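Local coordinates for PhnB-like domain-containing protein (Pseudomonas aeruginosa, PDB 1U69) that is of unknown function but belongs to the PhnB-like branch of the glyoxalase clan and has been proposed as a potential drug-resistance protein, at residues 21-24 against 25-29; 45-48 against 49-52; 85-88 against 89-93. One frame throughout, in Å; residues are numbered along the deposited sequence.

The three contacts are spread along a chain of the glyoxalase clan, each of them local. Interaction 1 lies at the C-terminal end of helix 17-27, which runs between strands 7-13 and 31-38, and interaction 3 opens helix 87-99, which follows strand 78-84. Their centres are 16 Å apart and they touch directly: Arg92 NH1 lies 2.9 Å from Thr27 O, a probable hydrogen bond, and Phe28 CD1 packs on Leu93 CD2 at 3.8 Å. Interaction 2, a surface turn leading into strand 51-58, is centred about 23 Å from the centre of interaction 1 and about 37 Å from that of interaction 3, on the opposite side of the chain's centre from the latter.

Interaction 1 of 3, residues 21-24 against 25-29; sequences ATFY and AETFP
Phe23 and Thr27 meet one turn apart, close to the C-terminal end of helix 17-27. Thr27 OG1 sits over one face of the Phe23 ring, shifted toward the rim, with CE1 of Phe23 3.4 Å away. Thr27 OG1 also donates a 2.8 Å hydrogen bond to Phe23 O from above the carbonyl plane. With its CG anti to the backbone N (chi1 173°), Phe23 keeps the ring beside its own carbonyl, so one hydroxyl can meet both. Tyr24 O receives the last bonds of this helical turn: Phe28 N reaches Tyr24 O at 3.0 Å in an almost straight bond (174°), while Thr27 N comes in at 3.2 Å from above the carbonyl plane. Phe28 then leaves the helical backbone, yet its side chain runs alongside that of Tyr24 and points the same way. Tyr24 CD1 lies in the plane of the Phe28 ring at its edge, 4.0 Å from Phe28 CE2. Further back, Ala25 N bonds to Ala21 O, and Ala25 CB rests 3.4 Å from that same oxygen. The Tyr24 hydroxyl is hydrogen-bonded to Asp112 and Tyr13. In this glyoxalase-clan chain the turn is wedged between sheet and helix: Trp118 takes the Tyr24 ring edge-to-face and stacks with Phe28, Ala21 and Ala25 pack on Val33 of strand 31-38, and Thr27 and Phe28 lean on helix 87-99.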
# COMPACT_ATOMS: atom_id res chain seq x y z
N ALA A 21 -0.39 -5.08 -21.03
CA ALA A 21 -1.09 -4.21 -20.08
C ALA A 21 -2.59 -4.45 -20.14
O ALA A 21 -3.27 -4.51 -19.10
CB ALA A 21 -0.78 -2.76 -20.39
N THR A 22 -3.10 -4.60 -21.35
CA THR A 22 -4.52 -4.84 -21.56
C THR A 22 -4.91 -6.18 -20.94
O THR A 22 -5.94 -6.30 -20.29
CB THR A 22 -4.84 -4.84 -23.06
OG1 THR A 22 -4.56 -3.54 -23.59
CG2 THR A 22 -6.32 -5.05 -23.29
N PHE A 23 -4.08 -7.20 -21.16
CA PHE A 23 -4.31 -8.51 -20.56
C PHE A 23 -4.32 -8.44 -19.03
O PHE A 23 -5.18 -9.04 -18.39
CB PHE A 23 -3.24 -9.51 -21.04
CG PHE A 23 -3.29 -10.86 -20.34
CD1 PHE A 23 -4.27 -11.77 -20.64
CD2 PHE A 23 -2.36 -11.18 -19.37
CE1 PHE A 23 -4.31 -13.00 -19.98
CE2 PHE A 23 -2.41 -12.41 -18.71
CZ PHE A 23 -3.39 -13.31 -19.03
N TYR A 24 -3.37 -7.73 -18.45
CA TYR A 24 -3.31 -7.67 -17.00
C TYR A 24 -4.57 -6.97 -16.48
O TYR A 24 -5.13 -7.37 -15.47
CB TYR A 24 -2.07 -6.92 -16.51
CG TYR A 24 -0.72 -7.46 -16.96
CD1 TYR A 24 -0.49 -8.83 -17.14
CD2 TYR A 24 0.34 -6.59 -17.18
CE1 TYR A 24 0.77 -9.29 -17.54
CE2 TYR A 24 1.59 -7.05 -17.55
CZ TYR A 24 1.80 -8.40 -17.75
OH TYR A 24 3.05 -8.85 -18.12
N ALA A 25 -5.01 -5.95 -17.19
CA ALA A 25 -6.14 -5.15 -16.74
C ALA A 25 -7.45 -5.94 -16.72
O ALA A 25 -8.33 -5.70 -15.88
CB ALA A 25 -6.27 -3.89 -17.59
N GLU A 26 -7.57 -6.90 -17.63
CA GLU A 26 -8.79 -7.70 -17.71
C GLU A 26 -8.68 -8.97 -16.86
O GLU A 26 -9.68 -9.62 -16.59
CB GLU A 26 -9.14 -8.01 -19.16
CG GLU A 26 -8.13 -8.85 -19.90
CD GLU A 26 -8.26 -8.76 -21.41
OE1 GLU A 26 -9.13 -8.01 -21.92
OE2 GLU A 26 -7.47 -9.44 -22.09
N THR A 27 -7.47 -9.28 -16.39
CA THR A 27 -7.19 -10.50 -15.63
C THR A 27 -7.23 -10.27 -14.14
O THR A 27 -7.90 -10.98 -13.42
CB THR A 27 -5.82 -11.06 -16.03
OG1 THR A 27 -5.87 -11.55 -17.38
CG2 THR A 27 -5.45 -12.29 -15.20
N PHE A 28 -6.48 -9.28 -13.66
CA PHE A 28 -6.36 -9.05 -12.24
C PHE A 28 -7.38 -8.03 -11.76
O PHE A 28 -7.76 -7.13 -12.50
CB PHE A 28 -4.95 -8.55 -11.92
CG PHE A 28 -3.87 -9.52 -12.28
CD1 PHE A 28 -3.64 -10.63 -11.49
CD2 PHE A 28 -3.09 -9.32 -13.41
CE1 PHE A 28 -2.62 -11.53 -11.83
CE2 PHE A 28 -2.09 -10.22 -13.76
CZ PHE A 28 -1.86 -11.32 -12.98
N PRO A 29 -7.78 -8.13 -10.49
CA PRO A 29 -8.66 -7.13 -9.91
C PRO A 29 -7.96 -5.78 -9.76
O PRO A 29 -6.71 -5.75 -9.68
CB PRO A 29 -8.97 -7.71 -8.53
CG PRO A 29 -7.77 -8.51 -8.20
CD PRO A 29 -7.37 -9.14 -9.50

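Interaction 2 of 3, residues 45-48 against 49-52; sequences SGKE and GDVL
Asp50 folds its side chain back over Lys47, the residue that opens the turn. CB of Asp50 passes 3.2 Å from Lys47 O, and Asp50 CG stays beside the same oxygen at 3.5 Å. From there the carboxylate splits its work. Asp50 OD2 takes a 2.9 Å hydrogen bond from Lys47 N, which arrives from above the carboxylate plane. The same OD2 also touches Lys47 CB, and Gly46 CA lies 3.8 Å from Asp50 OD2. Asp50 OD1 accepts from a water at 2.9 Å, and that water's second bond goes to Glu48 O. The backbone here is a type II beta turn from Lys47 to Asp50, closed by Asp50 N to Lys47 O at 3.0 Å, with Gly49 at its third position. It belongs to the long connection between the antiparallel strands 31-38 and 51-58, and Gly49 and Asp50 already pair with the backbone of Ala39. Glu48 heads the other way: CG anti to the backbone N (chi1 176°) and an extended chain carry its OE2 to salt bridges with Arg134 and Arg138 of the second subunit.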
# COMPACT_ATOMS: atom_id res chain seq x y z
N SER A 45 14.10 -0.04 -31.71
CA SER A 45 13.06 -1.08 -31.82
C SER A 45 11.65 -0.58 -32.17
O SER A 45 10.65 -1.19 -31.79
CB SER A 45 13.01 -1.86 -30.50
OG SER A 45 12.62 -1.02 -29.42
N GLY A 46 11.56 0.54 -32.88
CA GLY A 46 10.27 1.00 -33.34
C GLY A 46 10.36 2.21 -34.24
O GLY A 46 11.37 2.91 -34.26
N LYS A 47 9.29 2.44 -34.99
CA LYS A 47 9.17 3.62 -35.83
C LYS A 47 8.47 4.73 -35.06
O LYS A 47 7.75 4.48 -34.10
CB LYS A 47 8.36 3.31 -37.09
CG LYS A 47 8.91 2.16 -37.89
CD LYS A 47 8.22 2.03 -39.23
CE LYS A 47 8.99 1.05 -40.12
NZ LYS A 47 8.26 0.69 -41.37
N GLU A 48 8.66 5.95 -35.52
CA GLU A 48 7.87 7.07 -35.03
C GLU A 48 6.39 6.71 -35.13
O GLU A 48 5.94 6.21 -36.16
CB GLU A 48 8.15 8.33 -35.86
CG GLU A 48 7.29 9.51 -35.46
CD GLU A 48 7.60 10.78 -36.21
OE1 GLU A 48 8.65 10.84 -36.89
OE2 GLU A 48 6.80 11.73 -36.11
N GLY A 49 5.66 6.93 -34.04
CA GLY A 49 4.23 6.70 -34.01
C GLY A 49 3.85 5.33 -33.45
O GLY A 49 2.69 5.10 -33.16
N ASP A 50 4.82 4.43 -33.32
CA ASP A 50 4.59 3.13 -32.69
C ASP A 50 4.41 3.35 -31.19
O ASP A 50 4.79 4.39 -30.67
CB ASP A 50 5.78 2.18 -32.93
CG ASP A 50 5.81 1.61 -34.34
OD1 ASP A 50 4.85 1.78 -35.11
OD2 ASP A 50 6.76 0.95 -34.75
N VAL A 51 3.81 2.38 -30.51
CA VAL A 51 3.68 2.44 -29.05
C VAL A 51 5.07 2.32 -28.42
O VAL A 51 5.80 1.35 -28.67
CB VAL A 51 2.75 1.34 -28.51
CG1 VAL A 51 2.76 1.32 -26.96
CG2 VAL A 51 1.32 1.50 -29.04
N LEU A 52 5.46 3.33 -27.65
CA LEU A 52 6.75 3.33 -26.98
C LEU A 52 6.60 2.86 -25.53
O LEU A 52 7.29 1.93 -25.10
CB LEU A 52 7.39 4.72 -27.04
CG LEU A 52 8.73 4.92 -26.34
CD1 LEU A 52 9.77 4.00 -26.94
CD2 LEU A 52 9.18 6.36 -26.42
O HOH W 1 4.24 4.25 -36.59

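Interaction 3 of 3, residues 85-88 against 89-93; sequences DDQA and ETDRL
The backbone is extended at Asp86 and then winds into helix 87-99, with Thr90 N, Asp91 N and Arg92 N bonding back to Asp86 O, Gln87 O and Ala88 O. Asp86 is the N-cap: its OD1 accepts from Glu89 N at 2.9 Å, met nearly along the C-O axis, and so satisfies an amide in the first turn. To get there Asp86 holds CG between its backbone N and carbonyl carbon (chi1 58°). The helix starts two residues after strand 78-84, a beta-alpha step consistent with the glyoxalase-clan fold. Asp86 O is held twice, by Thr90 N at 3.1 Å and by Thr90 OG1 at 2.7 Å, the hydroxyl coming from above the carbonyl plane; OG1 is also hydrogen-bonded to Thr84. Glu89 crosses Asp86 at about a right angle and stretches past it to Asp85 N, where Glu89 OE1 makes a weak 3.4 Å bond. Acidic groups gathered here probably suit the positive end of the helix dipole. Two of them also reach other chains: Glu89 OE2 bridges to Lys6 of the second subunit and Asp85 OD2 to Arg57 of the third. On another side of the turn, Gln87 bends at chi2 and turns its amide to Asp91. Asp91 OD1 also forms a salt bridge with Arg149, while both ends of the Gln87 amide find backbone partners, OE1 at Ile152 N and NE2 at Ile150 O. The Gln87-Asp91 bond itself runs from Gln87 NE2 to Asp91 OD1 at 2.9 Å, the oxygen lying in the amide plane and the donor approaching on the syn side, 33° out of the carboxylate plane.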
# COMPACT_ATOMS: atom_id res chain seq x y z
N ASP A 85 -6.87 -14.75 -1.16
CA ASP A 85 -7.59 -15.07 0.08
C ASP A 85 -8.29 -16.43 0.08
O ASP A 85 -8.69 -16.90 1.14
CB ASP A 85 -8.63 -14.00 0.42
CG ASP A 85 -8.08 -12.91 1.32
OD1 ASP A 85 -6.96 -13.06 1.89
OD2 ASP A 85 -8.74 -11.87 1.52
N ASP A 86 -8.45 -17.05 -1.08
CA ASP A 86 -9.05 -18.38 -1.14
C ASP A 86 -8.61 -19.18 -2.37
O ASP A 86 -7.88 -18.67 -3.23
CB ASP A 86 -10.58 -18.28 -1.06
CG ASP A 86 -11.21 -17.43 -2.16
OD1 ASP A 86 -10.66 -17.31 -3.28
OD2 ASP A 86 -12.30 -16.86 -2.00
N GLN A 87 -9.08 -20.42 -2.47
CA GLN A 87 -8.65 -21.32 -3.53
C GLN A 87 -9.20 -20.87 -4.86
O GLN A 87 -8.53 -21.03 -5.88
CB GLN A 87 -9.06 -22.77 -3.24
CG GLN A 87 -8.36 -23.81 -4.09
CD GLN A 87 -6.87 -23.84 -3.83
OE1 GLN A 87 -6.45 -24.07 -2.71
NE2 GLN A 87 -6.08 -23.58 -4.87
N ALA A 88 -10.42 -20.33 -4.86
CA ALA A 88 -11.05 -19.88 -6.09
C ALA A 88 -10.22 -18.81 -6.79
O ALA A 88 -10.00 -18.89 -7.99
CB ALA A 88 -12.46 -19.37 -5.80
N GLU A 89 -9.78 -17.80 -6.04
CA GLU A 89 -8.99 -16.72 -6.63
C GLU A 89 -7.60 -17.25 -7.03
O GLU A 89 -7.07 -16.88 -8.07
CB GLU A 89 -8.85 -15.53 -5.67
CG GLU A 89 -7.90 -14.45 -6.22
CD GLU A 89 -7.83 -13.20 -5.36
OE1 GLU A 89 -7.77 -13.33 -4.12
OE2 GLU A 89 -7.83 -12.10 -5.94
N THR A 90 -7.04 -18.11 -6.18
CA THR A 90 -5.75 -18.76 -6.46
C THR A 90 -5.81 -19.46 -7.80
O THR A 90 -4.98 -19.22 -8.66
CB THR A 90 -5.38 -19.73 -5.32
OG1 THR A 90 -5.33 -19.02 -4.08
CG2 THR A 90 -3.97 -20.31 -5.50
N ASP A 91 -6.82 -20.30 -8.01
CA ASP A 91 -6.94 -21.03 -9.26
C ASP A 91 -7.17 -20.11 -10.44
O ASP A 91 -6.59 -20.30 -11.50
CB ASP A 91 -8.10 -22.04 -9.20
CG ASP A 91 -7.87 -23.13 -8.19
OD1 ASP A 91 -6.75 -23.23 -7.65
OD2 ASP A 91 -8.78 -23.92 -7.85
N ARG A 92 -8.02 -19.11 -10.26
CA ARG A 92 -8.39 -18.25 -11.38
C ARG A 92 -7.18 -17.51 -11.91
O ARG A 92 -6.98 -17.43 -13.12
CB ARG A 92 -9.50 -17.26 -10.98
CG ARG A 92 -10.00 -16.46 -12.16
CD ARG A 92 -11.02 -15.39 -11.78
NE ARG A 92 -10.46 -14.17 -11.18
CZ ARG A 92 -9.75 -13.25 -11.84
NH1 ARG A 92 -9.47 -13.39 -13.14
NH2 ARG A 92 -9.32 -12.16 -11.19
N LEU A 93 -6.37 -16.96 -11.01
CA LEU A 93 -5.24 -16.13 -11.40
C LEU A 93 -4.11 -16.98 -11.96
O LEU A 93 -3.51 -16.63 -12.99
CB LEU A 93 -4.78 -15.27 -10.21
CG LEU A 93 -5.77 -14.18 -9.77
CD1 LEU A 93 -5.13 -13.31 -8.67
CD2 LEU A 93 -6.20 -13.32 -10.93